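Local coordinates for putative uncharacterized protein (Vibrio cholerae, PDB 4G7X), which probably acts in phage entry into the host cell, as the N-terminal N1 domain of the CTXphi minor coat protein pIII, at residues V36-G40 with C41-I45. Residues are numbered along the deposited sequence; the frame is centred on the assembly and turned at random.
Sequences VLFDG and CMLDI
V36 and L43 form an antiparallel hydrogen-bonded pair in a beta hairpin with a two-residue turn: V36 N donates to L43 O at 2.9 Å, and L43 N returns a bond to V36 O at 2.8 Å. A beta-branched valine suits this extended, buried position. L37, the non-hydrogen-bonded partner of M42, shares one face with it; V36, F38, C41 and L43 occupy the opposite one. With CG anti to the backbone N (chi1 -170°), L37 CD1 lies against the C41-M42 peptide, 3.8 Å from C41 C. The flexible methionine, bent at chi2 and chi3, brings SD near V36 O and CE to 4.2 Å from L37 CD1. F38 closes the hairpin with C41. Its N bonds to C41 O at 2.8 Å; C41 N answers to F38 O, approaching from above the carbonyl plane. Apolar F38 and L43 suit their buried face: the phenylalanine CB rests 3.7 Å from L43 CD1, which meets the ring obliquely. D39 and G40 are the central residues of the type I' turn from F38 to C41, both with positive phi, which glycine adopts readily and aspartate tolerates better than most residues; both lie at the exposed tip. The F38 ring meets those of H22 and Y98, and buried C41 forms a disulfide with C14. Strand 35-38 runs parallel to strand 93-95 on its other edge, while the far edge of strand 41-48 pairs antiparallel with strand 64-71 (D44 with K70), where L43 packs on Y69 and P71; strand 41-48 also pairs with 51-59.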
ATOM      1  N   VAL A  36      14.658   4.071   4.424  1.00  8.78           N
ATOM      2  CA  VAL A  36      13.989   5.360   4.518  1.00  8.81           C
ATOM      3  C   VAL A  36      13.621   5.622   5.969  1.00  8.72           C
ATOM      4  O   VAL A  36      13.049   4.752   6.637  1.00  8.87           O
ATOM      5  CB  VAL A  36      12.703   5.407   3.661  1.00  8.92           C
ATOM      6  CG1 VAL A  36      11.972   6.732   3.849  1.00  9.07           C
ATOM      7  CG2 VAL A  36      13.018   5.190   2.191  1.00  9.10           C
ATOM      8  N   LEU A  37      13.955   6.815   6.447  1.00  8.71           N
ATOM      9  CA  LEU A  37      13.462   7.279   7.736  1.00  8.85           C
ATOM     10  C   LEU A  37      12.084   7.900   7.525  1.00  8.91           C
ATOM     11  O   LEU A  37      11.959   9.027   7.034  1.00  8.90           O
ATOM     12  CB  LEU A  37      14.447   8.258   8.373  1.00  9.08           C
ATOM     13  CG  LEU A  37      14.183   8.644   9.830  1.00  9.26           C
ATOM     14  CD1 LEU A  37      14.225   7.423  10.743  1.00  9.51           C
ATOM     15  CD2 LEU A  37      15.218   9.672  10.252  1.00  9.58           C
ATOM     16  N   PHE A  38      11.058   7.127   7.868  1.00  9.08           N
ATOM     17  CA  PHE A  38       9.677   7.494   7.598  1.00  9.63           C
ATOM     18  C   PHE A  38       8.951   7.708   8.907  1.00  9.78           C
ATOM     19  O   PHE A  38       8.779   6.768   9.691  1.00  9.56           O
ATOM     20  CB  PHE A  38       8.978   6.400   6.778  1.00 10.10           C
ATOM     21  CG  PHE A  38       7.509   6.652   6.558  1.00 10.65           C
ATOM     22  CD1 PHE A  38       6.554   6.066   7.388  1.00 11.12           C
ATOM     23  CD2 PHE A  38       7.082   7.488   5.533  1.00 11.17           C
ATOM     24  CE1 PHE A  38       5.200   6.306   7.192  1.00 11.56           C
ATOM     25  CE2 PHE A  38       5.730   7.726   5.330  1.00 11.74           C
ATOM     26  CZ  PHE A  38       4.790   7.136   6.160  1.00 11.78           C
ATOM     27  N   ASP A  39       8.521   8.948   9.131  1.00 10.25           N
ATOM     28  CA  ASP A  39       7.794   9.316  10.344  1.00 10.69           C
ATOM     29  C   ASP A  39       8.552   8.858  11.606  1.00 10.11           C
ATOM     30  O   ASP A  39       7.960   8.380  12.580  1.00 10.26           O
ATOM     31  CB  ASP A  39       6.372   8.740  10.283  1.00 12.10           C
ATOM     32  CG  ASP A  39       5.371   9.536  11.098  1.00 13.29           C
ATOM     33  OD1 ASP A  39       5.577  10.748  11.325  1.00 14.06           O
ATOM     34  OD2 ASP A  39       4.359   8.932  11.505  1.00 14.69           O
ATOM     35  N   GLY A  40       9.876   9.005  11.565  1.00  9.47           N
ATOM     36  CA  GLY A  40      10.748   8.660  12.688  1.00  9.05           C
ATOM     37  C   GLY A  40      11.173   7.203  12.765  1.00  8.79           C
ATOM     38  O   GLY A  40      12.000   6.851  13.594  1.00  8.50           O
ATOM     39  N   CYS A  41      10.611   6.365  11.894  1.00  8.66           N
ATOM     40  CA  CYS A  41      10.868   4.931  11.887  1.00  8.79           C
ATOM     41  C   CYS A  41      11.739   4.550  10.702  1.00  8.52           C
ATOM     42  O   CYS A  41      11.442   4.920   9.565  1.00  8.51           O
ATOM     43  CB  CYS A  41       9.546   4.170  11.806  1.00  9.28           C
ATOM     44  SG  CYS A  41       9.700   2.381  12.013  1.00  9.96           S
ATOM     45  N   MET A  42      12.813   3.811  10.964  1.00  8.32           N
ATOM     46  CA  MET A  42      13.683   3.365   9.882  1.00  8.30           C
ATOM     47  C   MET A  42      13.106   2.134   9.196  1.00  8.12           C
ATOM     48  O   MET A  42      12.931   1.085   9.821  1.00  7.89           O
ATOM     49  CB  MET A  42      15.092   3.079  10.388  1.00  8.70           C
ATOM     50  CG  MET A  42      16.090   2.844   9.263  1.00  9.18           C
ATOM     51  SD  MET A  42      16.472   4.321   8.304  1.00 10.02           S
ATOM     52  CE  MET A  42      17.569   5.168   9.441  1.00  9.66           C
ATOM     53  N   LEU A  43      12.817   2.280   7.907  1.00  7.97           N
ATOM     54  CA  LEU A  43      12.204   1.221   7.109  1.00  8.17           C
ATOM     55  C   LEU A  43      13.170   0.724   6.056  1.00  8.35           C
ATOM     56  O   LEU A  43      13.920   1.512   5.486  1.00  8.61           O
ATOM     57  CB  LEU A  43      10.947   1.740   6.403  1.00  8.17           C
ATOM     58  CG  LEU A  43       9.869   2.486   7.196  1.00  8.25           C
ATOM     59  CD1 LEU A  43       8.653   2.745   6.319  1.00  8.30           C
ATOM     60  CD2 LEU A  43       9.463   1.737   8.457  1.00  8.47           C
ATOM     61  N   ASP A  44      13.121  -0.577   5.784  1.00  8.49           N
ATOM     62  CA  ASP A  44      13.894  -1.190   4.706  1.00  8.76           C
ATOM     63  C   ASP A  44      12.982  -1.751   3.617  1.00  8.30           C
ATOM     64  O   ASP A  44      11.899  -2.265   3.893  1.00  8.08           O
ATOM     65  CB  ASP A  44      14.778  -2.323   5.241  1.00  9.77           C
ATOM     66  CG  ASP A  44      15.911  -1.835   6.130  1.00 10.71           C
ATOM     67  OD1 ASP A  44      16.200  -0.626   6.172  1.00 11.80           O
ATOM     68  OD2 ASP A  44      16.531  -2.695   6.790  1.00 12.37           O
ATOM     69  N   ILE A  45      13.442  -1.654   2.376  1.00  7.95           N
ATOM     70  CA  ILE A  45      12.740  -2.236   1.234  1.00  8.07           C
ATOM     71  C   ILE A  45      12.495  -3.739   1.420  1.00  8.30           C
ATOM     72  O   ILE A  45      13.375  -4.475   1.873  1.00  8.49           O
ATOM     73  CB  ILE A  45      13.511  -1.938  -0.081  1.00  7.82           C
ATOM     74  CG1 ILE A  45      12.734  -2.403  -1.325  1.00  7.84           C
ATOM     75  CG2 ILE A  45      14.907  -2.551  -0.057  1.00  7.88           C
ATOM     76  CD1 ILE A  45      11.510  -1.570  -1.654  1.00  7.87           C
TER